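Local coordinates for chromosome replication initiation inhibitor protein (Agrobacterium tumefaciens, PDB 3FD3), which probably regulates transcription as a LysR-family DNA-binding factor, this chain being its C-terminal regulatory (substrate-binding) part rather than the DNA-binding part, at residues A95-A100 with M145-N150; P101-N106 with K139-G144; L177-N182 with A190-N195. All blocks are in the same frame, centred on the assembly; numbering follows the deposited sequence.

Interactions 1 and 2 are neighbours, their centres about 8 Å apart, and their segments run on from one another: 95-100 continues into 101-106, and 139-144 into 145-150. Probable hydrogen bonds stitch them together, Trp-147 O with Leu-103 N (2.8 Å) and Met-145 N with Ala-140 O (3.0 Å). Leu-149 O, in the second segment of interaction 1, ligates the calcium ion, and the side chain of Leu-103 is about 7 Å from it. Interaction 3 sits on the opposite side of the chain's centre, about 36 Å from interaction 1 between centres, and reaches the same six-stranded sheet. Asn-182, at the end of its strand segment, belongs to the pocket of the bound glycol.

Interaction 1. Residues A95-A100 with M145-N150; sequences AALARA and MGWGLN. With CA (calcium ion), chain B.
Ala-100 and Gly-146 bring the backbones of 95-100 and 145-150 to 7.4 Å between CA atoms, and no direct hydrogen bond spans the two segments. The contact sets the region of helix 94-97 against residues leading into strand 148-151, an outermost strand of the six-stranded sheet of this LysR regulatory domain. The indole of Trp-147 fills the gap; its CG lies between the backbone N and the carbonyl carbon (chi1 73°), directing the ring at the segment around Leu-97 and Ala-100. Leu-97 crosses the tryptophan at about a right angle, its CD2 methyl resting 3.7 Å from Trp-147 CZ2, while the CB of Ala-100 packs more loosely near CD1.

A water in the indole plane makes the polar link. It accepts from Trp-147 NE1 at 2.8 Å and donates to Leu-97 O at 2.7 Å and to Ala-100 O at 2.6 Å. Farther along, Leu-149 O ligates a calcium ion at 2.4 Å, with two waters and one further ligand from outside the two segments.

The chemistry implies a water-mediated join: a single water satisfies the buried indole N-H and engages the carbonyls of Leu-97 and Ala-100, fixing the edge of the ring where direct packing amounts to a few methyl contacts.

Interaction 2. Residues P101-N106 with K139-G144; sequences PGLTFN and KASLAG
Leu-103, on the short strand 102-104, packs against Ala-140 and Ser-141 of helix 134-142 in the second of the two lobes expected of a LysR regulatory domain, whose fold is that of the periplasmic binding proteins. The strand pairs in parallel with strand 128-130, and helix 111-120 lies between them in the chain, which makes this a beta-alpha-beta unit; helix 134-142 follows directly after its second strand.

The contact turns on one side chain. The CA atoms of Leu-103 and Ala-140, the nearest pair across the contact, are 8.1 Å apart, and the CB of Leu-103 points across toward the helix. Leu-103 CG stands anti to its own carbonyl carbon (chi1 -55°), and the two methyls of its fork both meet the CB of Ala-140, CD1 at 3.9 Å and CD2 at 4.0 Å. The CD1 branch also reaches the next residue, lying 3.5 Å from Ser-141 OG. That approach is van der Waals contact with a hydroxyl already engaged: Ser-141 OG is hydrogen-bonded to Phe-137 O one turn back in the helix and to Asn-150 ND2. Phe-137 touches Leu-103 as well.

No hydrogen bond crosses between the segments. Between these two segments the contact is therefore van der Waals packing, with the one polar side-chain atom at the interface, Ser-141 OG, satisfied within its own helix and by Asn-150.

Interaction 3. Residues L177-N182 with A190-N195; sequences LYWQVN and AGLTAN
Trp-179 joins the long strand 165-181 to helix 190-203, which packs on that sheet strand in the alpha/beta fold of this LysR regulatory domain. The short segments run antiparallel, at 178° between strand 177-181 and helix 190-195, with axes 10.5 Å apart at closest approach.

The polar part is a single bond. Trp-179 NE1 donates to Thr-193 OG1 over 2.9 Å, nearly straight at 171° and with the acceptor in the plane of the indole. The hydroxyl stands anti to the carbonyl carbon of Thr-193, which turns it to the indole N-H. A buried indole N-H is thus met by a helix hydroxyl that also has a weak hydrogen bond with Leu-189 O, one turn earlier.

Apolar contacts flank the bond. Leu-192 crosses the tryptophan at about a right angle, CG lying 3.9 Å from CZ2 and CD2 reaching CZ2 and CH2. Trp-179 also touches Ala-53 and Val-55 of strand 53-56. Val-181, two residues on along the strand, lays its CG2 over one face of the indole.

Asn-182, which ends the strand segment, belongs to the pocket of a bound polyethylene glycol chain, but it takes no part in this packing. Val-181 CG2 sits 3.0 Å above the ring plane, offset toward the rim on its nitrogen side; at 3.1 Å from Trp-179 NE1 the methyl is tight, and it lies 3.9 Å from Thr-193 OG1.

Interaction 1. Residues A95-A100 with M145-N150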
loop_
_atom_site.group_PDB
_atom_site.type_symbol
_atom_site.label_atom_id
_atom_site.label_comp_id
_atom_site.label_asym_id
_atom_site.label_seq_id
_atom_site.Cartn_x
_atom_site.Cartn_y
_atom_site.Cartn_z
ATOM N N ALA A 95 -28.815 -7.849 -11.493
ATOM C CA ALA A 95 -29.582 -7.475 -10.315
ATOM C C ALA A 95 -28.721 -7.598 -9.068
ATOM O O ALA A 95 -28.709 -6.693 -8.206
ATOM C CB ALA A 95 -30.862 -8.347 -10.189
ATOM N N ALA A 96 -27.990 -8.707 -8.973
ATOM C CA ALA A 96 -27.115 -8.941 -7.813
ATOM C C ALA A 96 -25.976 -7.928 -7.726
ATOM O O ALA A 96 -25.634 -7.442 -6.647
ATOM C CB ALA A 96 -26.570 -10.364 -7.836
ATOM N N LEU A 97 -25.390 -7.589 -8.874
ATOM C CA LEU A 97 -24.280 -6.627 -8.910
ATOM C C LEU A 97 -24.724 -5.218 -8.557
ATOM O O LEU A 97 -23.927 -4.402 -8.102
ATOM C CB LEU A 97 -23.606 -6.635 -10.277
ATOM C CG LEU A 97 -22.670 -7.813 -10.530
ATOM C CD1 LEU A 97 -22.443 -7.950 -12.051
ATOM C CD2 LEU A 97 -21.347 -7.664 -9.733
ATOM N N ALA A 98 -26.010 -4.936 -8.720
ATOM C CA ALA A 98 -26.534 -3.632 -8.339
ATOM C C ALA A 98 -26.649 -3.489 -6.834
ATOM O O ALA A 98 -26.866 -2.379 -6.347
ATOM C CB ALA A 98 -27.913 -3.383 -9.012
ATOM N N ARG A 99 -26.528 -4.603 -6.107
ATOM C CA ARG A 99 -26.670 -4.620 -4.656
ATOM C C ARG A 99 -25.438 -5.067 -3.850
ATOM O O ARG A 99 -25.377 -4.777 -2.666
ATOM C CB ARG A 99 -27.856 -5.506 -4.277
ATOM C CG ARG A 99 -29.160 -5.012 -4.873
ATOM C CD ARG A 99 -30.290 -5.930 -4.517
ATOM N NE ARG A 99 -31.586 -5.328 -4.817
ATOM C CZ ARG A 99 -32.234 -4.463 -4.026
ATOM N NH1 ARG A 99 -31.703 -4.048 -2.872
ATOM N NH2 ARG A 99 -33.421 -3.992 -4.397
ATOM N N ALA A 100 -24.489 -5.774 -4.462
ATOM C CA ALA A 100 -23.349 -6.348 -3.749
ATOM C C ALA A 100 -22.278 -5.268 -3.562
ATOM O O ALA A 100 -21.987 -4.553 -4.519
ATOM C CB ALA A 100 -22.766 -7.498 -4.544
HETATM N N MSE A 145 -15.502 -8.278 2.683
HETATM C CA MSE A 145 -16.004 -6.913 2.715
HETATM C C MSE A 145 -16.578 -6.461 1.353
HETATM O O MSE A 145 -17.520 -5.698 1.280
HETATM C CB MSE A 145 -14.836 -6.032 3.152
HETATM C CG MSE A 145 -15.193 -4.777 3.548
HETATM SE SE MSE A 145 -13.648 -3.830 4.321
HETATM C CE MSE A 145 -14.340 -2.264 3.763
ATOM N N GLY A 146 -15.993 -6.966 0.274
ATOM C CA GLY A 146 -16.417 -6.597 -1.063
ATOM C C GLY A 146 -15.757 -7.502 -2.065
ATOM O O GLY A 146 -14.945 -8.360 -1.703
ATOM N N TRP A 147 -16.181 -7.344 -3.313
ATOM C CA TRP A 147 -15.521 -7.971 -4.463
ATOM C C TRP A 147 -14.761 -6.914 -5.260
ATOM O O TRP A 147 -15.126 -5.760 -5.274
ATOM C CB TRP A 147 -16.522 -8.688 -5.353
ATOM C CG TRP A 147 -17.408 -7.734 -6.162
ATOM C CD1 TRP A 147 -18.581 -7.172 -5.770
ATOM C CD2 TRP A 147 -17.141 -7.236 -7.471
ATOM N NE1 TRP A 147 -19.070 -6.360 -6.748
ATOM C CE2 TRP A 147 -18.202 -6.374 -7.809
ATOM C CE3 TRP A 147 -16.101 -7.428 -8.391
ATOM C CZ2 TRP A 147 -18.267 -5.722 -9.046
ATOM C CZ3 TRP A 147 -16.156 -6.761 -9.603
ATOM C CH2 TRP A 147 -17.227 -5.919 -9.916
ATOM N N GLY A 148 -13.690 -7.332 -5.924
ATOM C CA GLY A 148 -12.933 -6.407 -6.741
ATOM C C GLY A 148 -11.895 -7.103 -7.578
ATOM O O GLY A 148 -11.689 -8.310 -7.449
ATOM N N LEU A 149 -11.262 -6.319 -8.455
ATOM C CA LEU A 149 -10.222 -6.845 -9.336
ATOM C C LEU A 149 -8.874 -6.769 -8.634
ATOM O O LEU A 149 -8.448 -5.696 -8.179
ATOM C CB LEU A 149 -10.200 -6.078 -10.650
ATOM C CG LEU A 149 -11.222 -6.491 -11.725
ATOM C CD1 LEU A 149 -10.862 -7.829 -12.344
ATOM C CD2 LEU A 149 -12.655 -6.572 -11.142
ATOM N N ASN A 150 -8.216 -7.913 -8.507
ATOM C CA ASN A 150 -6.927 -8.000 -7.866
ATOM C C ASN A 150 -5.908 -8.630 -8.811
ATOM O O ASN A 150 -6.230 -9.600 -9.527
ATOM C CB ASN A 150 -7.024 -8.878 -6.620
ATOM C CG ASN A 150 -7.850 -8.258 -5.545
ATOM O OD1 ASN A 150 -7.461 -7.243 -4.987
ATOM N ND2 ASN A 150 -9.007 -8.867 -5.233
HETATM CA CA CA B . -7.706 -3.401 -8.068
HETATM O O HOH W 1 -21.608 -5.187 -6.981
HETATM O O HOH W 2 -5.612 -3.806 -6.952
HETATM O O HOH W 3 -9.479 -2.391 -9.105
#

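Interaction 2. Residues P101-N106 with K139-G144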
loop_
_atom_site.group_PDB
_atom_site.type_symbol
_atom_site.label_atom_id
_atom_site.label_comp_id
_atom_site.label_asym_id
_atom_site.label_seq_id
_atom_site.Cartn_x
_atom_site.Cartn_y
_atom_site.Cartn_z
ATOM N N PRO A 101 -21.672 -5.160 -2.364
ATOM C CA PRO A 101 -20.622 -4.143 -2.205
ATOM C C PRO A 101 -19.371 -4.453 -3.020
ATOM O O PRO A 101 -18.715 -5.469 -2.800
ATOM C CB PRO A 101 -20.291 -4.200 -0.702
ATOM C CG PRO A 101 -21.495 -4.742 -0.086
ATOM C CD PRO A 101 -22.067 -5.732 -1.067
ATOM N N GLY A 102 -19.035 -3.553 -3.935
ATOM C CA GLY A 102 -17.782 -3.637 -4.650
ATOM C C GLY A 102 -16.657 -2.983 -3.876
ATOM O O GLY A 102 -16.867 -2.319 -2.827
ATOM N N LEU A 103 -15.464 -3.126 -4.442
ATOM C CA LEU A 103 -14.291 -2.373 -4.036
ATOM C C LEU A 103 -13.812 -1.559 -5.244
ATOM O O LEU A 103 -13.673 -2.106 -6.350
ATOM C CB LEU A 103 -13.169 -3.302 -3.587
ATOM C CG LEU A 103 -13.516 -4.288 -2.486
ATOM C CD1 LEU A 103 -12.423 -5.366 -2.325
ATOM C CD2 LEU A 103 -13.764 -3.531 -1.150
ATOM N N THR A 104 -13.565 -0.273 -5.029
ATOM C CA THR A 104 -13.074 0.631 -6.086
ATOM C C THR A 104 -11.887 1.416 -5.524
ATOM O O THR A 104 -11.933 1.911 -4.406
ATOM C CB THR A 104 -14.193 1.559 -6.607
ATOM O OG1 THR A 104 -15.363 0.779 -6.951
ATOM C CG2 THR A 104 -13.719 2.352 -7.864
ATOM N N PHE A 105 -10.809 1.516 -6.288
ATOM C CA PHE A 105 -9.555 2.059 -5.765
ATOM C C PHE A 105 -9.716 3.578 -5.575
ATOM O O PHE A 105 -9.431 4.111 -4.510
ATOM C CB PHE A 105 -8.415 1.691 -6.732
ATOM C CG PHE A 105 -7.040 1.929 -6.204
ATOM C CD1 PHE A 105 -6.527 3.211 -6.122
ATOM C CD2 PHE A 105 -6.229 0.868 -5.833
ATOM C CE1 PHE A 105 -5.237 3.443 -5.650
ATOM C CE2 PHE A 105 -4.935 1.098 -5.364
ATOM C CZ PHE A 105 -4.449 2.347 -5.273
ATOM N N ASN A 106 -10.196 4.258 -6.605
ATOM C CA ASN A 106 -10.468 5.676 -6.557
ATOM C C ASN A 106 -11.372 6.025 -7.739
ATOM O O ASN A 106 -11.850 5.132 -8.420
ATOM C CB ASN A 106 -9.180 6.520 -6.528
ATOM C CG ASN A 106 -8.327 6.335 -7.762
ATOM O OD1 ASN A 106 -8.833 5.995 -8.846
ATOM N ND2 ASN A 106 -7.025 6.616 -7.627
ATOM N N LYS A 139 -6.838 -7.634 1.228
ATOM C CA LYS A 139 -7.332 -7.877 2.588
ATOM C C LYS A 139 -8.848 -7.752 2.689
ATOM O O LYS A 139 -9.504 -8.566 3.350
ATOM C CB LYS A 139 -6.699 -6.908 3.578
ATOM C CG LYS A 139 -5.274 -7.140 3.885
ATOM C CD LYS A 139 -4.862 -6.341 5.155
ATOM C CE LYS A 139 -3.368 -6.416 5.403
ATOM N NZ LYS A 139 -2.587 -6.126 4.148
ATOM N N ALA A 140 -9.409 -6.742 2.031
ATOM C CA ALA A 140 -10.856 -6.514 2.058
ATOM C C ALA A 140 -11.590 -7.651 1.363
ATOM O O ALA A 140 -12.664 -8.064 1.786
ATOM C CB ALA A 140 -11.171 -5.207 1.372
ATOM N N SER A 141 -11.007 -8.154 0.280
ATOM C CA SER A 141 -11.581 -9.291 -0.450
ATOM C C SER A 141 -11.591 -10.536 0.418
ATOM O O SER A 141 -12.632 -11.209 0.540
ATOM C CB SER A 141 -10.798 -9.575 -1.728
ATOM O OG SER A 141 -10.755 -8.433 -2.567
ATOM N N LEU A 142 -10.461 -10.805 1.082
ATOM C CA LEU A 142 -10.340 -11.957 1.972
ATOM C C LEU A 142 -11.294 -11.859 3.181
ATOM O O LEU A 142 -11.803 -12.869 3.642
ATOM C CB LEU A 142 -8.907 -12.073 2.487
ATOM C CG LEU A 142 -7.870 -12.590 1.509
ATOM C CD1 LEU A 142 -6.463 -12.267 2.051
ATOM C CD2 LEU A 142 -8.074 -14.144 1.300
ATOM N N ALA A 143 -11.494 -10.639 3.674
ATOM C CA ALA A 143 -12.304 -10.383 4.856
ATOM C C ALA A 143 -13.791 -10.403 4.558
ATOM O O ALA A 143 -14.605 -10.201 5.473
ATOM C CB ALA A 143 -11.918 -9.053 5.477
ATOM N N GLY A 144 -14.176 -10.624 3.300
ATOM C CA GLY A 144 -15.607 -10.685 2.935
ATOM C C GLY A 144 -16.304 -9.334 2.829
ATOM O O GLY A 144 -17.525 -9.228 2.933
#

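Interaction 3. Residues L177-N182 with A190-N195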
loop_
_atom_site.group_PDB
_atom_site.type_symbol
_atom_site.label_atom_id
_atom_site.label_comp_id
_atom_site.label_asym_id
_atom_site.label_seq_id
_atom_site.Cartn_x
_atom_site.Cartn_y
_atom_site.Cartn_z
ATOM N N LEU A 177 1.470 -3.345 -19.598
ATOM C CA LEU A 177 2.278 -2.328 -18.944
ATOM C C LEU A 177 3.498 -1.972 -19.793
ATOM O O LEU A 177 3.960 -2.774 -20.598
ATOM C CB LEU A 177 2.744 -2.813 -17.592
ATOM C CG LEU A 177 1.659 -3.040 -16.530
ATOM C CD1 LEU A 177 2.368 -3.517 -15.285
ATOM C CD2 LEU A 177 0.867 -1.741 -16.280
ATOM N N TYR A 178 3.983 -0.751 -19.599
ATOM C CA TYR A 178 5.075 -0.193 -20.386
ATOM C C TYR A 178 6.077 0.479 -19.466
ATOM O O TYR A 178 5.730 0.986 -18.406
ATOM C CB TYR A 178 4.522 0.837 -21.381
ATOM C CG TYR A 178 3.525 0.216 -22.293
ATOM C CD1 TYR A 178 3.926 -0.382 -23.482
ATOM C CD2 TYR A 178 2.178 0.155 -21.949
ATOM C CE1 TYR A 178 3.034 -1.014 -24.300
ATOM C CE2 TYR A 178 1.273 -0.475 -22.771
ATOM C CZ TYR A 178 1.703 -1.065 -23.946
ATOM O OH TYR A 178 0.787 -1.683 -24.784
ATOM N N TRP A 179 7.338 0.471 -19.886
ATOM C CA TRP A 179 8.409 1.169 -19.209
ATOM C C TRP A 179 8.803 2.337 -20.111
ATOM O O TRP A 179 9.238 2.124 -21.272
ATOM C CB TRP A 179 9.556 0.204 -19.039
ATOM C CG TRP A 179 10.822 0.720 -18.415
ATOM C CD1 TRP A 179 12.074 0.710 -18.988
ATOM C CD2 TRP A 179 11.003 1.248 -17.092
ATOM N NE1 TRP A 179 13.011 1.220 -18.107
ATOM C CE2 TRP A 179 12.380 1.582 -16.954
ATOM C CE3 TRP A 179 10.137 1.533 -16.032
ATOM C CZ2 TRP A 179 12.903 2.155 -15.786
ATOM C CZ3 TRP A 179 10.668 2.088 -14.864
ATOM C CH2 TRP A 179 12.041 2.369 -14.746
ATOM N N GLN A 180 8.660 3.556 -19.597
ATOM C CA GLN A 180 8.925 4.795 -20.344
ATOM C C GLN A 180 10.120 5.444 -19.672
ATOM O O GLN A 180 10.166 5.510 -18.451
ATOM C CB GLN A 180 7.721 5.733 -20.369
ATOM C CG GLN A 180 6.518 5.185 -21.140
ATOM C CD GLN A 180 5.764 6.215 -21.989
ATOM O OE1 GLN A 180 6.326 7.223 -22.427
ATOM N NE2 GLN A 180 4.479 5.944 -22.241
ATOM N N VAL A 181 11.136 5.829 -20.446
ATOM C CA VAL A 181 12.354 6.414 -19.888
ATOM C C VAL A 181 12.716 7.664 -20.652
ATOM O O VAL A 181 12.696 7.680 -21.887
ATOM C CB VAL A 181 13.562 5.450 -19.963
ATOM C CG1 VAL A 181 14.780 6.070 -19.278
ATOM C CG2 VAL A 181 13.182 4.069 -19.347
ATOM N N ASN A 182 13.029 8.728 -19.918
ATOM C CA ASN A 182 13.534 9.963 -20.522
ATOM C C ASN A 182 14.737 9.630 -21.402
ATOM O O ASN A 182 15.700 9.015 -20.941
ATOM C CB ASN A 182 13.935 10.914 -19.402
ATOM C CG ASN A 182 14.431 12.228 -19.889
ATOM O OD1 ASN A 182 15.414 12.297 -20.654
ATOM N ND2 ASN A 182 13.787 13.313 -19.431
ATOM N N ALA A 190 20.556 2.225 -18.311
ATOM C CA ALA A 190 20.382 0.965 -19.030
ATOM C C ALA A 190 20.289 -0.224 -18.063
ATOM O O ALA A 190 19.526 -1.151 -18.300
ATOM C CB ALA A 190 21.534 0.738 -20.024
ATOM N N GLY A 191 21.067 -0.189 -16.989
ATOM C CA GLY A 191 21.030 -1.271 -15.970
ATOM C C GLY A 191 19.690 -1.408 -15.271
ATOM O O GLY A 191 19.205 -2.516 -14.996
ATOM N N LEU A 192 19.085 -0.265 -14.983
ATOM C CA LEU A 192 17.767 -0.234 -14.379
ATOM C C LEU A 192 16.764 -0.837 -15.341
ATOM O O LEU A 192 15.977 -1.721 -14.986
ATOM C CB LEU A 192 17.370 1.195 -14.057
ATOM C CG LEU A 192 15.996 1.424 -13.448
ATOM C CD1 LEU A 192 15.783 0.523 -12.167
ATOM C CD2 LEU A 192 15.778 2.889 -13.134
ATOM N N THR A 193 16.790 -0.341 -16.575
ATOM C CA THR A 193 15.949 -0.867 -17.631
ATOM C C THR A 193 16.099 -2.351 -17.818
ATOM O O THR A 193 15.085 -3.043 -17.932
ATOM C CB THR A 193 16.205 -0.118 -18.968
ATOM O OG1 THR A 193 15.796 1.227 -18.754
ATOM C CG2 THR A 193 15.397 -0.701 -20.094
ATOM N N ALA A 194 17.329 -2.859 -17.837
ATOM C CA ALA A 194 17.539 -4.282 -18.004
ATOM C C ALA A 194 16.824 -5.055 -16.898
ATOM O O ALA A 194 16.211 -6.075 -17.148
ATOM C CB ALA A 194 19.058 -4.631 -17.982
ATOM N N ASN A 195 16.950 -4.569 -15.673
ATOM C CA ASN A 195 16.278 -5.206 -14.514
ATOM C C ASN A 195 14.757 -5.100 -14.554
ATOM O O ASN A 195 14.061 -6.047 -14.213
ATOM C CB ASN A 195 16.874 -4.652 -13.213
ATOM C CG ASN A 195 18.246 -5.233 -12.925
ATOM O OD1 ASN A 195 18.394 -6.438 -12.892
ATOM N ND2 ASN A 195 19.244 -4.393 -12.773
#